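Local structure of DNA repair protein RAD7 (Saccharomyces cerevisiae, 5ZB2) at residues F217-V222 with G245-T250; S300-L305 with N328-K333; E338-L343 with Q365-Q370. The protein takes part in global genome nucleotide excision repair, which removes UV and other damage from nontranscribing DNA, as a component of the GGR complex with ABF1 and RAD16. One frame throughout, in Å; residues are numbered along the deposited sequence.

Contact 1 (F217-V222 with G245-T250); sequences FNEEDV and GCIDLT
Glu219 and Ile247 meet through the carbon parts of their side chains, which cross at a slant, Glu219 CG lying 3.5 Å from Ile247 CG1. The torsions of both explain the meeting. In Ile247, CG1 stands between the backbone N and the carbonyl carbon (chi1 76°), a congested setting for a branched residue, and this swings the CG1 arm onto the glutamate. Glu219 bends at chi2 (71°), so that its methylenes rest on the isoleucine while its carboxylate turns away from it, a second water lying between OE1 and Gly245 O.

One residue on, Asp248 is directed at the short 3-10 turn 219-221. Its CB sits 3.3 Å from Glu219 O, and the carboxylate lies over Glu220 CA. On the buried side, Val222 offers CG1 to Cys246 SG at 3.7 Å, and Leu249 brings CD2 against Val222 O.

No direct hydrogen bond joins the two segments; a water does that work. It donates to Glu219 O (2.7 Å) and to Val222 O (2.8 Å) and accepts from Asp248 N at 2.9 Å, thereby tying the first residue of the 3-10 turn and the residue after that turn to the type I turn that runs from Cys246 to Leu249. Each segment leads from a strand into a helix, 224-234 and 251-261 respectively, as in successive turns of a leucine-rich repeat solenoid. Ile227 of helix 224-234 packs on both Val222 and Leu249.

The chemistry is thus divided: apolar packing inside, a water-bridged backbone in the middle, and acidic groups toward the surface. Glu220 OE1 and Asp248 OD1 are 5.7 Å apart without a bond between them, and their like charges would probably disfavour a closer approach, leaving cohesion to the water and the apolar atoms.

Contact 2 (S300-L305 with N328-K333); sequences SFRRCL and NLNSLK
Asn328 pairs with Ser300 as a parallel bridge, and its carbonyl accepts from Phe301 N in a nearly straight bond (2.9 Å, 175°). Its CB packs 3.4 Å from Ser300 OG, a hydroxyl that also bonds to Glu274. The amide, placed by CG anti to the backbone N (chi1 -176°), reaches forward, OD1 taking Asn330 N at 2.8 Å, an Asx turn. Leu329 then reaches the rim of the Phe301 ring with CD2, close to the ring plane. Asn330 O receives Arg303 N, 2.9 Å away, while the Asn330 side chain runs beside that of Arg302, pointing the same way. Ser331 OG donates to Asn330 OD1 and accepts from a water that is also held by Arg303 NH1, in the guanidinium plane. Leu332 closes the type II turn begun at Leu329, a twin of the turn from Phe301 to Cys304; its CD2 sits 3.1 Å from Cys304 O.

Both segments run on from the ends of neighbouring strands, 298-300 and 326-328, of the solenoid. Helix 309-320 covers Phe301 and Leu329 through Ile312, Arg302 forms a salt bridge back to Glu274, and Asn330 ND2 bonds forward to Asp352.

Contact 3 (E338-L343 with Q365-Q370); sequences EAFVAL and QMLGEQ
Leu367 fits against both Phe340 and Leu343, and a single methyl does most of the work. With CG beside the backbone N (chi1 -68°), its CD2 is presented to Phe340 CB at 4.0 Å and to Leu343 CD2 at 3.9 Å, while CD1 approaches the Phe340 ring at a slant. Both partners cross the leucine obliquely. Beyond them, Leu351 of strand 350-352 touches Leu343 and Leu367, joining this helix packing to the strand layer of the solenoid.

Met366, one residue earlier on helix 361-370, has a different shape. Its chain is extended through chi1 and chi2, then folds at the sulfur (chi3 59°), which lays CE against the backbone of the facing segment, 3.8 Å from Phe340 C. The same methyl also lies 4.3 Å from Val341 CG2, although Val341 is largely turned to the outside.

Gln370, a turn further on, runs straight out beyond CG and brings its amide to the carbonyls of Val341 and Leu343. Shortening it to an alanine here would probably open a gap beside Val341 O and strip that carbonyl of its nearby amide. Leu343 O is in any case bonded to Asn371, whose ND2 also serves Leu367 O.

Chemically the join is graded: buried leucine and phenylalanine inside, with the thioether of Met366 and the amide of Gln370 nearer the surface. Apolar contact makes up most of it, with the Gln370 amide set beside backbone carbonyls.

The three contacts follow one another along the chain, each closing before the next opens, and each joins neighbouring segments of the leucine-rich repeat solenoid. Centres lie about 18 Å apart for contacts 1 and 2, about 17 Å for contacts 2 and 3, and about 34 Å for contacts 1 and 3, so they are nearly in line along the curved stack. Contacts 1 and 2 join loops leading from strands to helices; contact 3 joins helices 337-341 and 361-370. Contacts 2 and 3 touch, Leu329 CD1 lying 3.9 Å from Phe340 CE1. Local neighbour-to-neighbour packing thus builds the C-terminal half of this piece of the repair protein.

Contact 1 (F217-V222 with G245-T250)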
ATOM      1  N   PHE A 217      35.300   4.206   5.800  1.00 39.42           N
ATOM      2  CA  PHE A 217      35.863   3.322   4.784  1.00 43.33           C
ATOM      3  C   PHE A 217      37.357   3.570   4.609  1.00 46.38           C
ATOM      4  O   PHE A 217      38.164   2.634   4.653  1.00 46.94           O
ATOM      5  CB  PHE A 217      35.124   3.509   3.459  1.00 42.50           C
ATOM      6  CG  PHE A 217      35.453   2.464   2.436  1.00 44.81           C
ATOM      7  CD1 PHE A 217      34.954   1.177   2.559  1.00 46.14           C
ATOM      8  CD2 PHE A 217      36.263   2.763   1.356  1.00 48.85           C
ATOM      9  CE1 PHE A 217      35.256   0.209   1.619  1.00 50.03           C
ATOM     10  CE2 PHE A 217      36.568   1.802   0.413  1.00 53.27           C
ATOM     11  CZ  PHE A 217      36.066   0.522   0.545  1.00 51.62           C
ATOM     12  N   ASN A 218      37.744   4.826   4.404  1.00 45.50           N
ATOM     13  CA  ASN A 218      39.146   5.225   4.386  1.00 50.88           C
ATOM     14  C   ASN A 218      39.440   5.933   5.703  1.00 48.37           C
ATOM     15  O   ASN A 218      38.948   7.041   5.948  1.00 45.17           O
ATOM     16  CB  ASN A 218      39.449   6.116   3.186  1.00 54.29           C
ATOM     17  CG  ASN A 218      39.318   5.376   1.868  1.00 64.86           C
ATOM     18  OD1 ASN A 218      39.685   4.205   1.763  1.00 73.80           O
ATOM     19  ND2 ASN A 218      38.786   6.052   0.856  1.00 73.96           N
ATOM     20  N   GLU A 219      40.252   5.292   6.545  1.00 47.65           N
ATOM     21  CA  GLU A 219      40.405   5.737   7.926  1.00 47.07           C
ATOM     22  C   GLU A 219      41.035   7.122   8.015  1.00 45.29           C
ATOM     23  O   GLU A 219      40.779   7.857   8.976  1.00 42.03           O
ATOM     24  CB  GLU A 219      41.235   4.714   8.706  1.00 51.88           C
ATOM     25  CG  GLU A 219      40.545   3.349   8.895  1.00 65.27           C
ATOM     26  CD  GLU A 219      40.440   2.532   7.621  1.00 64.60           C
ATOM     27  OE1 GLU A 219      39.466   1.759   7.496  1.00 61.37           O
ATOM     28  OE2 GLU A 219      41.330   2.656   6.754  1.00 56.33           O
ATOM     29  N   GLU A 220      41.857   7.501   7.034  1.00 45.22           N
ATOM     30  CA  GLU A 220      42.474   8.822   7.064  1.00 47.09           C
ATOM     31  C   GLU A 220      41.466   9.947   6.856  1.00 44.45           C
ATOM     32  O   GLU A 220      41.803  11.107   7.110  1.00 42.76           O
ATOM     33  CB  GLU A 220      43.590   8.921   6.013  1.00 49.72           C
ATOM     34  CG  GLU A 220      43.143   8.853   4.555  1.00 65.61           C
ATOM     35  CD  GLU A 220      42.858   7.439   4.082  1.00 71.30           C
ATOM     36  OE1 GLU A 220      42.935   6.503   4.905  1.00 68.58           O
ATOM     37  OE2 GLU A 220      42.558   7.266   2.881  1.00 73.40           O
ATOM     38  N   ASP A 221      40.244   9.637   6.412  1.00 43.60           N
ATOM     39  CA  ASP A 221      39.208  10.652   6.252  1.00 40.56           C
ATOM     40  C   ASP A 221      38.638  11.134   7.583  1.00 37.69           C
ATOM     41  O   ASP A 221      37.913  12.136   7.598  1.00 38.47           O
ATOM     42  CB  ASP A 221      38.076  10.108   5.373  1.00 40.08           C
ATOM     43  CG  ASP A 221      38.515   9.861   3.936  1.00 43.65           C
ATOM     44  OD1 ASP A 221      39.505  10.481   3.493  1.00 45.35           O
ATOM     45  OD2 ASP A 221      37.865   9.049   3.247  1.00 42.70           O
ATOM     46  N   VAL A 222      38.930  10.450   8.682  1.00 36.01           N
ATOM     47  CA  VAL A 222      38.563  10.900  10.026  1.00 37.84           C
ATOM     48  C   VAL A 222      39.872  11.085  10.784  1.00 37.63           C
ATOM     49  O   VAL A 222      40.341  10.173  11.471  1.00 37.51           O
ATOM     50  CB  VAL A 222      37.636   9.911  10.739  1.00 37.10           C
ATOM     51  CG1 VAL A 222      37.360  10.363  12.176  1.00 36.07           C
ATOM     52  CG2 VAL A 222      36.333   9.739   9.965  1.00 36.35           C
ATOM     53  N   GLY A 245      36.567   2.525  15.482  1.00 35.12           N
ATOM     54  CA  GLY A 245      37.231   2.171  14.246  1.00 38.01           C
ATOM     55  C   GLY A 245      37.952   3.302  13.551  1.00 38.38           C
ATOM     56  O   GLY A 245      38.418   3.116  12.423  1.00 40.76           O
ATOM     57  N   CYS A 246      38.061   4.471  14.182  1.00 34.13           N
ATOM     58  CA  CYS A 246      38.765   5.610  13.591  1.00 36.67           C
ATOM     59  C   CYS A 246      40.250   5.513  13.950  1.00 39.80           C
ATOM     60  O   CYS A 246      40.800   6.301  14.722  1.00 36.73           O
ATOM     61  CB  CYS A 246      38.153   6.920  14.073  1.00 35.24           C
ATOM     62  SG  CYS A 246      36.395   7.132  13.689  1.00 35.00           S
ATOM     63  N   ILE A 247      40.877   4.501  13.381  1.00 39.67           N
ATOM     64  CA  ILE A 247      42.246   4.138  13.654  1.00 41.25           C
ATOM     65  C   ILE A 247      43.309   5.160  13.352  1.00 42.37           C
ATOM     66  O   ILE A 247      44.413   5.048  13.782  1.00 43.27           O
ATOM     67  CB  ILE A 247      42.599   2.770  13.034  1.00 43.81           C
ATOM     68  CG1 ILE A 247      42.808   2.863  11.533  1.00 46.15           C
ATOM     69  CG2 ILE A 247      41.528   1.763  13.357  1.00 41.52           C
ATOM     70  CD1 ILE A 247      43.515   1.689  10.925  1.00 46.97           C
ATOM     71  N   ASP A 248      42.951   6.176  12.626  1.00 42.21           N
ATOM     72  CA  ASP A 248      43.895   7.232  12.285  1.00 43.11           C
ATOM     73  C   ASP A 248      44.067   8.264  13.396  1.00 40.55           C
ATOM     74  O   ASP A 248      44.990   9.083  13.320  1.00 41.15           O
ATOM     75  CB  ASP A 248      43.440   7.933  11.002  1.00 43.32           C
ATOM     76  CG  ASP A 248      44.566   8.662  10.301  1.00 47.40           C
ATOM     77  OD1 ASP A 248      45.470   7.980   9.766  1.00 46.08           O
ATOM     78  OD2 ASP A 248      44.539   9.912  10.268  1.00 45.85           O
ATOM     79  N   LEU A 249      43.209   8.252  14.415  1.00 39.97           N
ATOM     80  CA  LEU A 249      43.282   9.236  15.486  1.00 36.98           C
ATOM     81  C   LEU A 249      44.421   8.912  16.448  1.00 38.93           C
ATOM     82  O   LEU A 249      44.741   7.746  16.696  1.00 39.55           O
ATOM     83  CB  LEU A 249      41.956   9.294  16.245  1.00 35.73           C
ATOM     84  CG  LEU A 249      40.735   9.692  15.413  1.00 35.61           C
ATOM     85  CD1 LEU A 249      39.475   9.680  16.261  1.00 32.65           C
ATOM     86  CD2 LEU A 249      40.931  11.056  14.770  1.00 36.60           C
ATOM     87  N   THR A 250      45.033   9.965  16.996  1.00 36.70           N
ATOM     88  CA  THR A 250      46.197   9.837  17.865  1.00 36.84           C
ATOM     89  C   THR A 250      46.001  10.675  19.122  1.00 33.66           C
ATOM     90  O   THR A 250      44.970  11.326  19.315  1.00 33.29           O
ATOM     91  CB  THR A 250      47.479  10.275  17.146  1.00 37.44           C
ATOM     92  OG1 THR A 250      47.470  11.699  16.995  1.00 34.65           O
ATOM     93  CG2 THR A 250      47.584   9.622  15.773  1.00 39.62           C
TER
HETATM   94  O   HOH W   1      40.468   7.382  11.605  1.00 39.96           O
HETATM   95  O   HOH W   2      37.823   1.400  10.261  1.00 47.91           O

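Contact 2 (S300-L305 with N328-K333)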
ATOM      1  N   SER A 300      33.342   2.653  26.799  1.00 36.07           N
ATOM      2  CA  SER A 300      33.977   1.519  26.138  1.00 36.93           C
ATOM      3  C   SER A 300      35.336   1.919  25.585  1.00 37.32           C
ATOM      4  O   SER A 300      35.462   2.948  24.913  1.00 37.09           O
ATOM      5  CB  SER A 300      33.111   0.972  25.003  1.00 37.99           C
ATOM      6  OG  SER A 300      33.800  -0.055  24.303  1.00 35.39           O
ATOM      7  N   PHE A 301      36.343   1.093  25.866  1.00 36.75           N
ATOM      8  CA  PHE A 301      37.673   1.219  25.283  1.00 37.87           C
ATOM      9  C   PHE A 301      38.056  -0.046  24.518  1.00 38.19           C
ATOM     10  O   PHE A 301      39.238  -0.375  24.401  1.00 36.13           O
ATOM     11  CB  PHE A 301      38.715   1.520  26.360  1.00 40.35           C
ATOM     12  CG  PHE A 301      38.456   2.786  27.128  1.00 39.11           C
ATOM     13  CD1 PHE A 301      38.425   4.009  26.483  1.00 40.03           C
ATOM     14  CD2 PHE A 301      38.261   2.752  28.499  1.00 41.65           C
ATOM     15  CE1 PHE A 301      38.191   5.178  27.190  1.00 41.23           C
ATOM     16  CE2 PHE A 301      38.031   3.918  29.213  1.00 44.03           C
ATOM     17  CZ  PHE A 301      37.994   5.129  28.558  1.00 40.27           C
ATOM     18  N   ARG A 302      37.062  -0.757  23.986  1.00 39.15           N
ATOM     19  CA  ARG A 302      37.303  -2.010  23.281  1.00 40.75           C
ATOM     20  C   ARG A 302      38.423  -1.860  22.262  1.00 40.39           C
ATOM     21  O   ARG A 302      38.354  -1.014  21.365  1.00 40.35           O
ATOM     22  CB  ARG A 302      36.020  -2.478  22.586  1.00 41.31           C
ATOM     23  CG  ARG A 302      36.161  -3.815  21.859  1.00 45.25           C
ATOM     24  CD  ARG A 302      34.876  -4.222  21.146  1.00 47.35           C
ATOM     25  NE  ARG A 302      34.557  -3.298  20.065  1.00 49.63           N
ATOM     26  CZ  ARG A 302      35.133  -3.315  18.868  1.00 51.74           C
ATOM     27  NH1 ARG A 302      36.066  -4.217  18.582  1.00 51.43           N
ATOM     28  NH2 ARG A 302      34.777  -2.424  17.952  1.00 49.11           N
ATOM     29  N   ARG A 303      39.452  -2.695  22.412  1.00 38.37           N
ATOM     30  CA  ARG A 303      40.567  -2.790  21.468  1.00 42.81           C
ATOM     31  C   ARG A 303      41.363  -1.489  21.379  1.00 42.61           C
ATOM     32  O   ARG A 303      41.947  -1.178  20.339  1.00 42.83           O
ATOM     33  CB  ARG A 303      40.090  -3.231  20.080  1.00 44.87           C
ATOM     34  CG  ARG A 303      39.767  -4.722  20.008  1.00 51.09           C
ATOM     35  CD  ARG A 303      39.624  -5.222  18.580  1.00 51.38           C
ATOM     36  NE  ARG A 303      40.832  -4.999  17.789  1.00 53.52           N
ATOM     37  CZ  ARG A 303      41.945  -5.722  17.890  1.00 60.60           C
ATOM     38  NH1 ARG A 303      42.021  -6.720  18.761  1.00 63.94           N
ATOM     39  NH2 ARG A 303      42.988  -5.439  17.123  1.00 72.97           N
ATOM     40  N   CYS A 304      41.409  -0.728  22.475  1.00 42.43           N
ATOM     41  CA  CYS A 304      42.399   0.339  22.635  1.00 43.63           C
ATOM     42  C   CYS A 304      43.655  -0.289  23.228  1.00 43.73           C
ATOM     43  O   CYS A 304      43.941  -0.190  24.424  1.00 42.32           O
ATOM     44  CB  CYS A 304      41.856   1.456  23.511  1.00 44.94           C
ATOM     45  SG  CYS A 304      40.943   2.698  22.609  1.00 51.15           S
ATOM     46  N   LEU A 305      44.430  -0.929  22.350  1.00 43.29           N
ATOM     47  CA  LEU A 305      45.401  -1.929  22.783  1.00 42.43           C
ATOM     48  C   LEU A 305      46.450  -1.360  23.731  1.00 42.55           C
ATOM     49  O   LEU A 305      47.030  -2.108  24.528  1.00 41.55           O
ATOM     50  CB  LEU A 305      46.073  -2.553  21.558  1.00 46.16           C
ATOM     51  CG  LEU A 305      45.132  -3.203  20.539  1.00 54.93           C
ATOM     52  CD1 LEU A 305      45.911  -3.708  19.332  1.00 55.64           C
ATOM     53  CD2 LEU A 305      44.329  -4.341  21.169  1.00 50.58           C
ATOM     54  N   ASN A 328      33.423  -1.384  29.208  1.00 38.95           N
ATOM     55  CA  ASN A 328      33.981  -2.343  28.259  1.00 39.04           C
ATOM     56  C   ASN A 328      35.488  -2.139  28.179  1.00 36.70           C
ATOM     57  O   ASN A 328      35.955  -1.135  27.630  1.00 36.76           O
ATOM     58  CB  ASN A 328      33.333  -2.180  26.884  1.00 37.91           C
ATOM     59  CG  ASN A 328      33.802  -3.221  25.884  1.00 39.14           C
ATOM     60  OD1 ASN A 328      34.874  -3.814  26.031  1.00 36.97           O
ATOM     61  ND2 ASN A 328      33.000  -3.440  24.850  1.00 40.68           N
ATOM     62  N   LEU A 329      36.245  -3.100  28.714  1.00 33.81           N
ATOM     63  CA  LEU A 329      37.703  -3.088  28.676  1.00 36.60           C
ATOM     64  C   LEU A 329      38.258  -4.166  27.751  1.00 36.50           C
ATOM     65  O   LEU A 329      39.428  -4.549  27.874  1.00 35.95           O
ATOM     66  CB  LEU A 329      38.264  -3.268  30.087  1.00 37.11           C
ATOM     67  CG  LEU A 329      37.743  -2.292  31.148  1.00 37.35           C
ATOM     68  CD1 LEU A 329      38.220  -2.720  32.522  1.00 38.41           C
ATOM     69  CD2 LEU A 329      38.177  -0.855  30.854  1.00 35.66           C
ATOM     70  N   ASN A 330      37.444  -4.644  26.816  1.00 39.32           N
ATOM     71  CA  ASN A 330      37.798  -5.795  25.996  1.00 39.19           C
ATOM     72  C   ASN A 330      39.111  -5.574  25.261  1.00 38.88           C
ATOM     73  O   ASN A 330      39.304  -4.556  24.592  1.00 40.71           O
ATOM     74  CB  ASN A 330      36.674  -6.066  24.996  1.00 41.88           C
ATOM     75  CG  ASN A 330      36.897  -7.325  24.186  1.00 40.94           C
ATOM     76  OD1 ASN A 330      37.808  -7.404  23.362  1.00 39.43           O
ATOM     77  ND2 ASN A 330      36.042  -8.312  24.401  1.00 43.57           N
ATOM     78  N   SER A 331      40.016  -6.544  25.397  1.00 39.78           N
ATOM     79  CA  SER A 331      41.304  -6.618  24.708  1.00 42.71           C
ATOM     80  C   SER A 331      42.341  -5.655  25.271  1.00 41.85           C
ATOM     81  O   SER A 331      43.375  -5.445  24.619  1.00 44.18           O
ATOM     82  CB  SER A 331      41.171  -6.363  23.202  1.00 43.67           C
ATOM     83  OG  SER A 331      40.256  -7.261  22.606  1.00 42.52           O
ATOM     84  N   LEU A 332      42.118  -5.063  26.447  1.00 40.97           N
ATOM     85  CA  LEU A 332      43.136  -4.218  27.072  1.00 42.18           C
ATOM     86  C   LEU A 332      44.160  -5.128  27.744  1.00 45.38           C
ATOM     87  O   LEU A 332      44.111  -5.412  28.944  1.00 43.64           O
ATOM     88  CB  LEU A 332      42.512  -3.235  28.054  1.00 39.35           C
ATOM     89  CG  LEU A 332      41.559  -2.177  27.482  1.00 40.61           C
ATOM     90  CD1 LEU A 332      41.580  -0.926  28.354  1.00 39.85           C
ATOM     91  CD2 LEU A 332      41.878  -1.826  26.039  1.00 39.94           C
ATOM     92  N   LYS A 333      45.116  -5.583  26.931  1.00 48.04           N
ATOM     93  CA  LYS A 333      46.129  -6.525  27.389  1.00 51.96           C
ATOM     94  C   LYS A 333      47.106  -5.901  28.376  1.00 51.27           C
ATOM     95  O   LYS A 333      47.773  -6.635  29.112  1.00 52.21           O
ATOM     96  CB  LYS A 333      46.903  -7.073  26.190  1.00 54.63           C
ATOM     97  CG  LYS A 333      47.026  -8.588  26.162  1.00 77.63           C
ATOM     98  CD  LYS A 333      45.717  -9.252  25.757  1.00 66.41           C
ATOM     99  CE  LYS A 333      45.902 -10.744  25.523  1.00 74.67           C
ATOM    100  NZ  LYS A 333      44.645 -11.404  25.079  1.00 79.82           N
TER
HETATM  101  O   HOH W   3      40.189  -8.387  20.207  1.00 49.94           O

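Contact 3 (E338-L343 with Q365-Q370)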
ATOM      1  N   GLU A 338      46.012  -4.170  39.458  1.00 54.42           N
ATOM      2  CA  GLU A 338      45.847  -2.912  40.179  1.00 58.53           C
ATOM      3  C   GLU A 338      44.696  -2.087  39.617  1.00 55.05           C
ATOM      4  O   GLU A 338      44.013  -1.383  40.370  1.00 56.09           O
ATOM      5  CB  GLU A 338      47.147  -2.106  40.133  1.00 62.05           C
ATOM      6  CG  GLU A 338      47.134  -0.846  40.990  1.00 81.51           C
ATOM      7  CD  GLU A 338      47.003  -1.147  42.471  1.00 92.56           C
ATOM      8  OE1 GLU A 338      47.169  -2.325  42.855  1.00 79.73           O
ATOM      9  OE2 GLU A 338      46.735  -0.206  43.248  1.00 91.03           O
ATOM     10  N   ALA A 339      44.468  -2.150  38.303  1.00 52.53           N
ATOM     11  CA  ALA A 339      43.357  -1.410  37.716  1.00 49.51           C
ATOM     12  C   ALA A 339      42.030  -1.820  38.344  1.00 50.52           C
ATOM     13  O   ALA A 339      41.188  -0.967  38.649  1.00 50.20           O
ATOM     14  CB  ALA A 339      43.319  -1.626  36.203  1.00 46.24           C
ATOM     15  N   PHE A 340      41.827  -3.122  38.550  1.00 51.86           N
ATOM     16  CA  PHE A 340      40.558  -3.601  39.079  1.00 52.86           C
ATOM     17  C   PHE A 340      40.431  -3.383  40.581  1.00 54.31           C
ATOM     18  O   PHE A 340      39.314  -3.437  41.108  1.00 54.63           O
ATOM     19  CB  PHE A 340      40.383  -5.081  38.743  1.00 53.21           C
ATOM     20  CG  PHE A 340      40.418  -5.368  37.272  1.00 52.78           C
ATOM     21  CD1 PHE A 340      39.308  -5.127  36.481  1.00 54.57           C
ATOM     22  CD2 PHE A 340      41.562  -5.868  36.674  1.00 52.11           C
ATOM     23  CE1 PHE A 340      39.337  -5.385  35.124  1.00 54.19           C
ATOM     24  CE2 PHE A 340      41.594  -6.130  35.315  1.00 51.80           C
ATOM     25  CZ  PHE A 340      40.482  -5.888  34.542  1.00 51.61           C
ATOM     26  N   VAL A 341      41.542  -3.133  41.277  1.00 54.86           N
ATOM     27  CA  VAL A 341      41.464  -2.772  42.689  1.00 55.91           C
ATOM     28  C   VAL A 341      40.581  -1.546  42.866  1.00 54.55           C
ATOM     29  O   VAL A 341      39.758  -1.482  43.788  1.00 54.49           O
ATOM     30  CB  VAL A 341      42.877  -2.538  43.260  1.00 59.72           C
ATOM     31  CG1 VAL A 341      42.805  -2.105  44.712  1.00 58.29           C
ATOM     32  CG2 VAL A 341      43.719  -3.799  43.136  1.00 59.46           C
ATOM     33  N   ALA A 342      40.723  -0.562  41.978  1.00 54.05           N
ATOM     34  CA  ALA A 342      39.948   0.669  42.057  1.00 53.74           C
ATOM     35  C   ALA A 342      38.551   0.537  41.471  1.00 54.96           C
ATOM     36  O   ALA A 342      37.734   1.446  41.657  1.00 56.30           O
ATOM     37  CB  ALA A 342      40.688   1.796  41.335  1.00 55.09           C
ATOM     38  N   LEU A 343      38.252  -0.560  40.775  1.00 52.73           N
ATOM     39  CA  LEU A 343      36.961  -0.724  40.107  1.00 52.09           C
ATOM     40  C   LEU A 343      35.924  -1.174  41.134  1.00 53.03           C
ATOM     41  O   LEU A 343      35.556  -2.347  41.233  1.00 52.22           O
ATOM     42  CB  LEU A 343      37.080  -1.711  38.952  1.00 51.44           C
ATOM     43  CG  LEU A 343      35.850  -1.891  38.060  1.00 51.30           C
ATOM     44  CD1 LEU A 343      35.375  -0.562  37.494  1.00 49.58           C
ATOM     45  CD2 LEU A 343      36.161  -2.865  36.931  1.00 50.12           C
ATOM     46  N   GLN A 365      36.686 -12.713  41.822  1.00 65.58           N
ATOM     47  CA  GLN A 365      36.296 -12.724  43.226  1.00 70.66           C
ATOM     48  C   GLN A 365      36.216 -11.308  43.778  1.00 69.66           C
ATOM     49  O   GLN A 365      35.198 -10.906  44.351  1.00 71.67           O
ATOM     50  CB  GLN A 365      37.294 -13.563  44.028  1.00 75.33           C
ATOM     51  CG  GLN A 365      37.130 -13.506  45.546  1.00 88.45           C
ATOM     52  CD  GLN A 365      35.867 -14.183  46.036  1.00109.27           C
ATOM     53  OE1 GLN A 365      34.896 -14.331  45.294  1.00100.99           O
ATOM     54  NE2 GLN A 365      35.878 -14.606  47.294  1.00123.55           N
ATOM     55  N   MET A 366      37.291 -10.536  43.611  1.00 66.49           N
ATOM     56  CA  MET A 366      37.326  -9.179  44.145  1.00 70.53           C
ATOM     57  C   MET A 366      36.233  -8.314  43.529  1.00 65.75           C
ATOM     58  O   MET A 366      35.561  -7.554  44.237  1.00 67.85           O
ATOM     59  CB  MET A 366      38.704  -8.566  43.896  1.00 73.45           C
ATOM     60  CG  MET A 366      38.829  -7.105  44.293  1.00 68.36           C
ATOM     61  SD  MET A 366      40.503  -6.479  44.076  1.00 70.85           S
ATOM     62  CE  MET A 366      40.769  -6.765  42.327  1.00 75.79           C
ATOM     63  N   LEU A 367      36.039  -8.414  42.211  1.00 64.44           N
ATOM     64  CA  LEU A 367      35.028  -7.596  41.548  1.00 63.35           C
ATOM     65  C   LEU A 367      33.631  -7.924  42.057  1.00 63.59           C
ATOM     66  O   LEU A 367      32.811  -7.021  42.268  1.00 60.59           O
ATOM     67  CB  LEU A 367      35.104  -7.787  40.034  1.00 60.30           C
ATOM     68  CG  LEU A 367      36.359  -7.249  39.343  1.00 61.63           C
ATOM     69  CD1 LEU A 367      36.353  -7.617  37.869  1.00 60.75           C
ATOM     70  CD2 LEU A 367      36.475  -5.738  39.513  1.00 63.72           C
ATOM     71  N   GLY A 368      33.339  -9.210  42.260  1.00 65.60           N
ATOM     72  CA  GLY A 368      32.026  -9.592  42.747  1.00 71.28           C
ATOM     73  C   GLY A 368      31.697  -8.996  44.101  1.00 73.13           C
ATOM     74  O   GLY A 368      30.528  -8.748  44.407  1.00 73.88           O
ATOM     75  N   GLU A 369      32.714  -8.752  44.926  1.00 72.23           N
ATOM     76  CA  GLU A 369      32.500  -8.201  46.258  1.00 77.55           C
ATOM     77  C   GLU A 369      32.506  -6.678  46.277  1.00 75.87           C
ATOM     78  O   GLU A 369      31.884  -6.076  47.159  1.00 78.38           O
ATOM     79  CB  GLU A 369      33.571  -8.723  47.223  1.00 83.56           C
ATOM     80  CG  GLU A 369      33.696 -10.243  47.282  1.00 97.56           C
ATOM     81  CD  GLU A 369      32.372 -10.939  47.547  1.00114.33           C
ATOM     82  OE1 GLU A 369      31.583 -11.104  46.593  1.00105.04           O
ATOM     83  OE2 GLU A 369      32.120 -11.318  48.710  1.00117.35           O
ATOM     84  N   GLN A 370      33.189  -6.038  45.325  1.00 67.96           N
ATOM     85  CA  GLN A 370      33.306  -4.585  45.303  1.00 64.94           C
ATOM     86  C   GLN A 370      32.230  -3.903  44.467  1.00 61.15           C
ATOM     87  O   GLN A 370      32.175  -2.666  44.454  1.00 58.25           O
ATOM     88  CB  GLN A 370      34.682  -4.173  44.767  1.00 64.85           C
ATOM     89  CG  GLN A 370      35.843  -4.493  45.691  1.00 67.27           C
ATOM     90  CD  GLN A 370      37.164  -3.971  45.161  1.00 66.67           C
ATOM     91  OE1 GLN A 370      37.260  -3.545  44.010  1.00 63.41           O
ATOM     92  NE2 GLN A 370      38.189  -3.997  46.003  1.00 67.53           N
TER